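Local coordinates for surface-associated protein CshB (PDB 6YZG) that probably binds fibronectin to attach Streptococcus gordonii to host tissue, this chain holding the adhesin's non-repetitive domain 2, at residues D147-E152 / V192-L197; G242-G247 / A277-S282; F248-A251 / Q255-M258. One frame throughout, in Å; residues are numbered along the deposited sequence.

Contact 1: D147-E152 / V192-L197; sequences DANPGE and VKRRGL
N149 and G151, in a type I beta turn from N149 to E152, meet R194 and L197 beyond the C-terminal end of helix 184-193, which finishes in a Schellman motif at R195. Along 147-152, D147 leads in with a salt bridge to R233 of the second subunit, and the carbonyl of A148 is held by R229. N149 makes the polar part of the contact. Its CG sits between the backbone N and the carbonyl carbon (chi1 71°), which turns the amide toward the guanidinium: N149 CG lies 3.2 Å from R194 NH2, with the two planes 66° apart. R194 reaches across with its chain extended from CG to NE, while its NE is tied to E190 in a salt bridge that anchors the charge to the helix. P150 also packs on E190. G151 adds an apolar touch, its CA lying 4.3 Å from L197 CD1; L197 is a buried residue that rests in turn on L187 and E190. The turn closes at E152, where E152 N bonds to N149 O over 3.0 Å. E152 also reaches back by its side chain, its OE1 accepting from N149 N at 2.9 Å, on the anti side of the carboxylate.

Contact 2: G242-G247 / A277-S282; sequences GASEVG and AFHTIS
H279, at the C-terminal end of the short helix 276-279, sets its ring edge against the carbonyl of G242 and one face against the side chain of S244, in the bend that leads into strand 245-252. That strand continues the sheet of the second subunit as an antiparallel neighbour, so the contact joins the C-terminal helix to the start of an intersubunit strand. Along 277-282, F278 comes first and packs against N159 of the second subunit, whose OD1 also takes the backbone N-H groups of S244 and E245. H279 carries the contact. With CG anti to the carbonyl carbon (chi1 -75°), the imidazole stands off the helix and brings NE2 to within 2.6 Å of G242 O. This is a short hydrogen bond, with an N-H...O angle of 160°; G242 O lies at the ring edge, practically in the ring plane, although NE2 is tilted 28° from the plane of the G242 carbonyl. The bond fixes NE2 as the donor. G242 has positive phi, a conformation that suits a residue without a side chain. After H279 the helix runs out at T280, whose OG1 bonds to the carbonyl of E276. S244 supplies the second hold on the imidazole. Edge and face are thus both engaged, which probably limits rotation of the ring: S244 CB is 4.1 Å from the H279 ring centroid, a CH-pi contact, and S244 OG lies 3.5 Å above the ring plane, near the centre.

Contact 3: F248-A251 / Q255-M258; sequences FYVA and QQAM
A Met-aromatic contact, M258 on F248, lies inside the return of the chain that follows strand 245-252. The strand turns over by way of a short loop and comes back past itself, with F248 opposite M258 and V250 opposite Q256; F248 CA is 7.1 Å from M258 CA and V250 CA 6.7 Å from Q256 CA, so side chains rather than backbone bonds fill the gap. F248 has CG anti to its own N (chi1 180°), which carries the ring across to the returning segment. M258 CB sits over the face of this ring, 3.6 Å from the centroid, in a CH-pi contact. The two side chains slide past each other in opposite directions, and M258 SD ends up oblique to the ring, 4.7 Å from its centroid and 3.8 Å from F248 CB. At the far end of the ring, F248 CZ packs 3.7 Å from the carbonyl carbon of A257. All five touching residues are buried, and the second subunit completes the surroundings: its F156 meets F248 edge-to-face, D144 takes the N-H of A257, and one of its strands pairs with 248-251, so the sheet runs on between the chains. V250 straddles the aliphatic part of Q256 with both methyls. V250 CG2 touches Q256 CB at 3.8 Å, and CG1 touches Q256 CG at 3.7 Å, before the Q256 chain bends away at chi2.

In the fold
From body to tip the contacts lie in the order 1, 3, 2; along the chain contact 1 closes before contact 2 opens, and contact 3 is nested in the loop contact 2 closes. The centre of contact 1 lies about 13 Å from the centre of the chain, where the loop after strand 134-144 meets helix 184-193. Contacts 2 and 3 share strand 245-252, their first segments adjoining in sequence. Centre to centre, contact 3 is about 20 Å from contact 1 and about 21 Å from contact 2, whereas contacts 1 and 2 are about 40 Å apart. Contacts 1 and 3 touch lightly, K193 NZ lying 4.0 Å from Q255 N. All three reach the second subunit, consistent with an arm of this adhesin domain exchanged between two copies.

Contact 1: D147-E152 / V192-L197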
# COMPACT_ATOMS: atom_id res chain seq x y z
N ASP A 147 6.13 -0.75 -3.89
CA ASP A 147 4.83 -1.40 -3.64
C ASP A 147 3.97 -1.29 -4.91
O ASP A 147 4.16 -0.41 -5.70
CB ASP A 147 4.07 -0.75 -2.48
CG ASP A 147 3.30 -1.78 -1.65
OD1 ASP A 147 3.07 -2.88 -2.15
OD2 ASP A 147 3.03 -1.52 -0.49
N ALA A 148 3.10 -2.26 -5.07
CA ALA A 148 2.18 -2.31 -6.21
C ALA A 148 0.75 -2.58 -5.72
O ALA A 148 0.53 -3.50 -5.00
CB ALA A 148 2.64 -3.39 -7.14
N ASN A 149 -0.14 -1.71 -6.11
CA ASN A 149 -1.58 -1.94 -5.98
C ASN A 149 -2.02 -2.75 -7.20
O ASN A 149 -1.25 -3.00 -8.13
CB ASN A 149 -2.25 -0.60 -5.74
CG ASN A 149 -2.27 0.33 -6.92
OD1 ASN A 149 -2.61 -0.10 -8.02
ND2 ASN A 149 -2.00 1.61 -6.67
N PRO A 150 -3.27 -3.24 -7.28
CA PRO A 150 -3.71 -4.09 -8.36
C PRO A 150 -3.65 -3.47 -9.76
O PRO A 150 -3.76 -4.25 -10.70
CB PRO A 150 -5.17 -4.40 -7.98
CG PRO A 150 -5.17 -4.27 -6.49
CD PRO A 150 -4.31 -3.06 -6.24
N GLY A 151 -3.51 -2.16 -9.93
CA GLY A 151 -3.32 -1.54 -11.25
C GLY A 151 -1.90 -1.17 -11.56
O GLY A 151 -1.70 -0.43 -12.51
N GLU A 152 -0.95 -1.65 -10.78
CA GLU A 152 0.49 -1.31 -10.97
C GLU A 152 1.20 -2.62 -11.33
O GLU A 152 1.11 -3.57 -10.56
CB GLU A 152 1.15 -0.64 -9.76
CG GLU A 152 0.48 0.68 -9.39
CD GLU A 152 1.03 1.35 -8.15
OE1 GLU A 152 1.14 0.66 -7.12
OE2 GLU A 152 1.38 2.53 -8.21
N VAL A 192 -13.37 -0.12 -10.28
CA VAL A 192 -14.70 0.35 -9.78
C VAL A 192 -14.47 1.10 -8.46
O VAL A 192 -15.04 2.20 -8.30
CB VAL A 192 -15.66 -0.83 -9.60
CG1 VAL A 192 -16.87 -0.43 -8.76
CG2 VAL A 192 -16.12 -1.45 -10.91
N LYS A 193 -13.63 0.57 -7.59
CA LYS A 193 -13.31 1.20 -6.27
C LYS A 193 -12.81 2.64 -6.46
O LYS A 193 -13.32 3.54 -5.72
CB LYS A 193 -12.28 0.38 -5.49
CG LYS A 193 -11.72 1.06 -4.25
CD LYS A 193 -10.58 0.28 -3.64
CE LYS A 193 -9.95 1.01 -2.47
NZ LYS A 193 -10.87 1.05 -1.33
N ARG A 194 -11.86 2.88 -7.37
CA ARG A 194 -11.27 4.20 -7.66
C ARG A 194 -12.12 4.97 -8.68
O ARG A 194 -11.65 6.03 -9.06
CB ARG A 194 -9.86 4.08 -8.23
CG ARG A 194 -8.92 3.28 -7.35
CD ARG A 194 -7.45 3.63 -7.53
NE ARG A 194 -6.66 2.72 -6.71
CZ ARG A 194 -5.35 2.78 -6.51
NH1 ARG A 194 -4.61 3.73 -7.07
NH2 ARG A 194 -4.78 1.88 -5.73
N ARG A 195 -13.19 4.40 -9.18
CA ARG A 195 -14.01 5.13 -10.18
C ARG A 195 -13.17 5.53 -11.41
O ARG A 195 -13.25 6.63 -11.88
CB ARG A 195 -14.89 6.19 -9.50
CG ARG A 195 -15.71 5.63 -8.34
CD ARG A 195 -16.66 6.63 -7.71
NE ARG A 195 -15.97 7.78 -7.14
CZ ARG A 195 -15.47 7.85 -5.91
NH1 ARG A 195 -14.86 8.95 -5.53
NH2 ARG A 195 -15.55 6.85 -5.07
N GLY A 196 -12.33 4.60 -11.83
CA GLY A 196 -11.63 4.63 -13.12
C GLY A 196 -10.14 4.78 -12.93
O GLY A 196 -9.65 5.92 -12.74
N LEU A 197 -9.40 3.66 -13.02
CA LEU A 197 -7.93 3.69 -12.92
C LEU A 197 -7.40 4.41 -14.15
O LEU A 197 -7.82 4.14 -15.29
CB LEU A 197 -7.39 2.26 -12.93
CG LEU A 197 -7.52 1.49 -11.62
CD1 LEU A 197 -7.25 0.02 -11.79
CD2 LEU A 197 -6.58 2.06 -10.57

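Contact 2: G242-G247 / A277-S282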
# COMPACT_ATOMS: atom_id res chain seq x y z
N GLY A 242 -8.75 2.93 31.46
CA GLY A 242 -9.65 3.81 32.21
C GLY A 242 -10.45 4.74 31.35
O GLY A 242 -10.81 5.84 31.80
N ALA A 243 -10.67 4.42 30.07
CA ALA A 243 -11.54 5.21 29.20
C ALA A 243 -13.01 4.89 29.49
O ALA A 243 -13.34 3.69 29.57
CB ALA A 243 -11.23 4.91 27.77
N SER A 244 -13.83 5.89 29.50
CA SER A 244 -15.29 5.73 29.36
C SER A 244 -15.78 6.22 28.01
O SER A 244 -16.97 6.04 27.73
CB SER A 244 -16.00 6.44 30.48
OG SER A 244 -15.82 7.84 30.42
N GLU A 245 -14.91 6.84 27.20
CA GLU A 245 -15.29 7.32 25.84
C GLU A 245 -14.10 7.10 24.92
O GLU A 245 -12.96 7.43 25.30
CB GLU A 245 -15.64 8.81 25.83
CG GLU A 245 -16.77 9.17 26.82
CD GLU A 245 -17.58 10.47 26.77
OE1 GLU A 245 -18.46 10.59 25.88
OE2 GLU A 245 -17.50 11.28 27.73
N VAL A 246 -14.34 6.47 23.77
CA VAL A 246 -13.31 6.40 22.72
C VAL A 246 -13.94 6.80 21.42
O VAL A 246 -15.14 6.55 21.20
CB VAL A 246 -12.71 5.01 22.59
CG1 VAL A 246 -11.92 4.64 23.81
CG2 VAL A 246 -13.71 3.98 22.25
N GLY A 247 -13.19 7.50 20.60
CA GLY A 247 -13.65 7.96 19.25
C GLY A 247 -12.76 7.43 18.17
O GLY A 247 -11.57 7.21 18.36
N ALA A 277 -13.52 13.33 37.52
CA ALA A 277 -12.56 14.46 37.48
C ALA A 277 -11.60 14.29 36.29
O ALA A 277 -11.40 15.25 35.49
CB ALA A 277 -11.82 14.53 38.80
N PHE A 278 -11.01 13.10 36.16
CA PHE A 278 -10.11 12.75 35.03
C PHE A 278 -10.91 12.72 33.71
O PHE A 278 -10.49 13.29 32.69
CB PHE A 278 -9.46 11.38 35.31
CG PHE A 278 -8.46 10.97 34.27
CD1 PHE A 278 -7.20 11.54 34.24
CD2 PHE A 278 -8.78 10.01 33.32
CE1 PHE A 278 -6.27 11.16 33.28
CE2 PHE A 278 -7.85 9.66 32.35
CZ PHE A 278 -6.62 10.23 32.32
N HIS A 279 -12.02 11.99 33.70
CA HIS A 279 -12.79 11.75 32.45
C HIS A 279 -13.30 13.04 31.82
O HIS A 279 -13.49 13.02 30.57
CB HIS A 279 -13.97 10.82 32.68
CG HIS A 279 -13.57 9.40 32.85
ND1 HIS A 279 -14.34 8.51 33.58
CD2 HIS A 279 -12.54 8.71 32.33
CE1 HIS A 279 -13.78 7.31 33.53
NE2 HIS A 279 -12.67 7.40 32.73
N THR A 280 -13.60 14.08 32.61
CA THR A 280 -14.26 15.32 32.08
C THR A 280 -13.25 16.40 31.66
O THR A 280 -13.71 17.44 31.21
CB THR A 280 -15.26 15.90 33.08
OG1 THR A 280 -14.59 16.03 34.32
CG2 THR A 280 -16.48 15.02 33.24
N ILE A 281 -11.94 16.20 31.83
CA ILE A 281 -10.92 17.17 31.33
C ILE A 281 -11.08 17.18 29.81
O ILE A 281 -11.37 16.14 29.23
CB ILE A 281 -9.52 16.78 31.82
CG1 ILE A 281 -9.48 16.69 33.35
CG2 ILE A 281 -8.48 17.76 31.27
CD1 ILE A 281 -8.19 16.20 33.94
N SER A 282 -10.97 18.33 29.14
CA SER A 282 -11.11 18.39 27.67
C SER A 282 -10.10 17.42 27.07
O SER A 282 -9.03 17.30 27.69
CB SER A 282 -10.89 19.79 27.17
OG SER A 282 -9.70 20.31 27.72

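Contact 3: F248-A251 / Q255-M258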
# COMPACT_ATOMS: atom_id res chain seq x y z
N PHE A 248 -13.33 7.29 17.00
CA PHE A 248 -12.65 6.83 15.80
C PHE A 248 -13.14 7.69 14.66
O PHE A 248 -14.37 7.78 14.45
CB PHE A 248 -12.95 5.36 15.55
CG PHE A 248 -12.29 4.77 14.32
CD1 PHE A 248 -10.94 4.48 14.31
CD2 PHE A 248 -13.01 4.56 13.15
CE1 PHE A 248 -10.34 3.88 13.20
CE2 PHE A 248 -12.39 3.95 12.06
CZ PHE A 248 -11.06 3.66 12.07
N TYR A 249 -12.19 8.28 13.93
CA TYR A 249 -12.55 9.24 12.86
C TYR A 249 -11.78 8.89 11.60
O TYR A 249 -10.59 8.57 11.69
CB TYR A 249 -12.23 10.69 13.25
CG TYR A 249 -12.93 11.12 14.51
CD1 TYR A 249 -12.35 10.92 15.75
CD2 TYR A 249 -14.16 11.76 14.46
CE1 TYR A 249 -13.02 11.27 16.92
CE2 TYR A 249 -14.84 12.10 15.60
CZ TYR A 249 -14.27 11.86 16.83
OH TYR A 249 -14.91 12.26 17.99
N VAL A 250 -12.46 8.95 10.47
CA VAL A 250 -11.85 8.55 9.18
C VAL A 250 -12.14 9.61 8.15
O VAL A 250 -13.25 10.09 8.01
CB VAL A 250 -12.40 7.22 8.69
CG1 VAL A 250 -12.10 6.95 7.23
CG2 VAL A 250 -11.99 6.07 9.60
N ALA A 251 -11.16 9.89 7.32
CA ALA A 251 -11.43 10.59 6.03
C ALA A 251 -10.56 9.90 5.01
O ALA A 251 -9.34 9.79 5.20
CB ALA A 251 -11.24 12.06 6.14
N GLN A 255 -11.57 3.34 1.90
CA GLN A 255 -12.23 2.96 3.17
C GLN A 255 -11.19 2.61 4.20
O GLN A 255 -10.15 1.98 3.91
CB GLN A 255 -13.15 1.76 3.00
CG GLN A 255 -14.40 2.08 2.24
CD GLN A 255 -15.34 0.90 2.24
OE1 GLN A 255 -15.83 0.54 1.17
NE2 GLN A 255 -15.66 0.39 3.42
N GLN A 256 -11.47 2.97 5.45
CA GLN A 256 -10.65 2.52 6.58
C GLN A 256 -11.56 1.68 7.45
O GLN A 256 -12.75 1.62 7.20
CB GLN A 256 -10.05 3.69 7.35
CG GLN A 256 -9.32 4.70 6.49
CD GLN A 256 -8.25 4.08 5.62
OE1 GLN A 256 -7.35 3.32 6.06
NE2 GLN A 256 -8.31 4.40 4.34
N ALA A 257 -11.06 1.10 8.51
CA ALA A 257 -11.90 0.22 9.33
C ALA A 257 -11.47 0.24 10.78
O ALA A 257 -10.28 0.17 11.04
CB ALA A 257 -11.77 -1.18 8.76
N MET A 258 -12.39 0.32 11.72
CA MET A 258 -12.05 0.31 13.15
C MET A 258 -11.92 -1.12 13.64
O MET A 258 -12.83 -1.94 13.44
CB MET A 258 -13.14 1.00 13.95
CG MET A 258 -12.75 1.29 15.37
SD MET A 258 -14.15 1.82 16.38
CE MET A 258 -14.87 0.22 16.69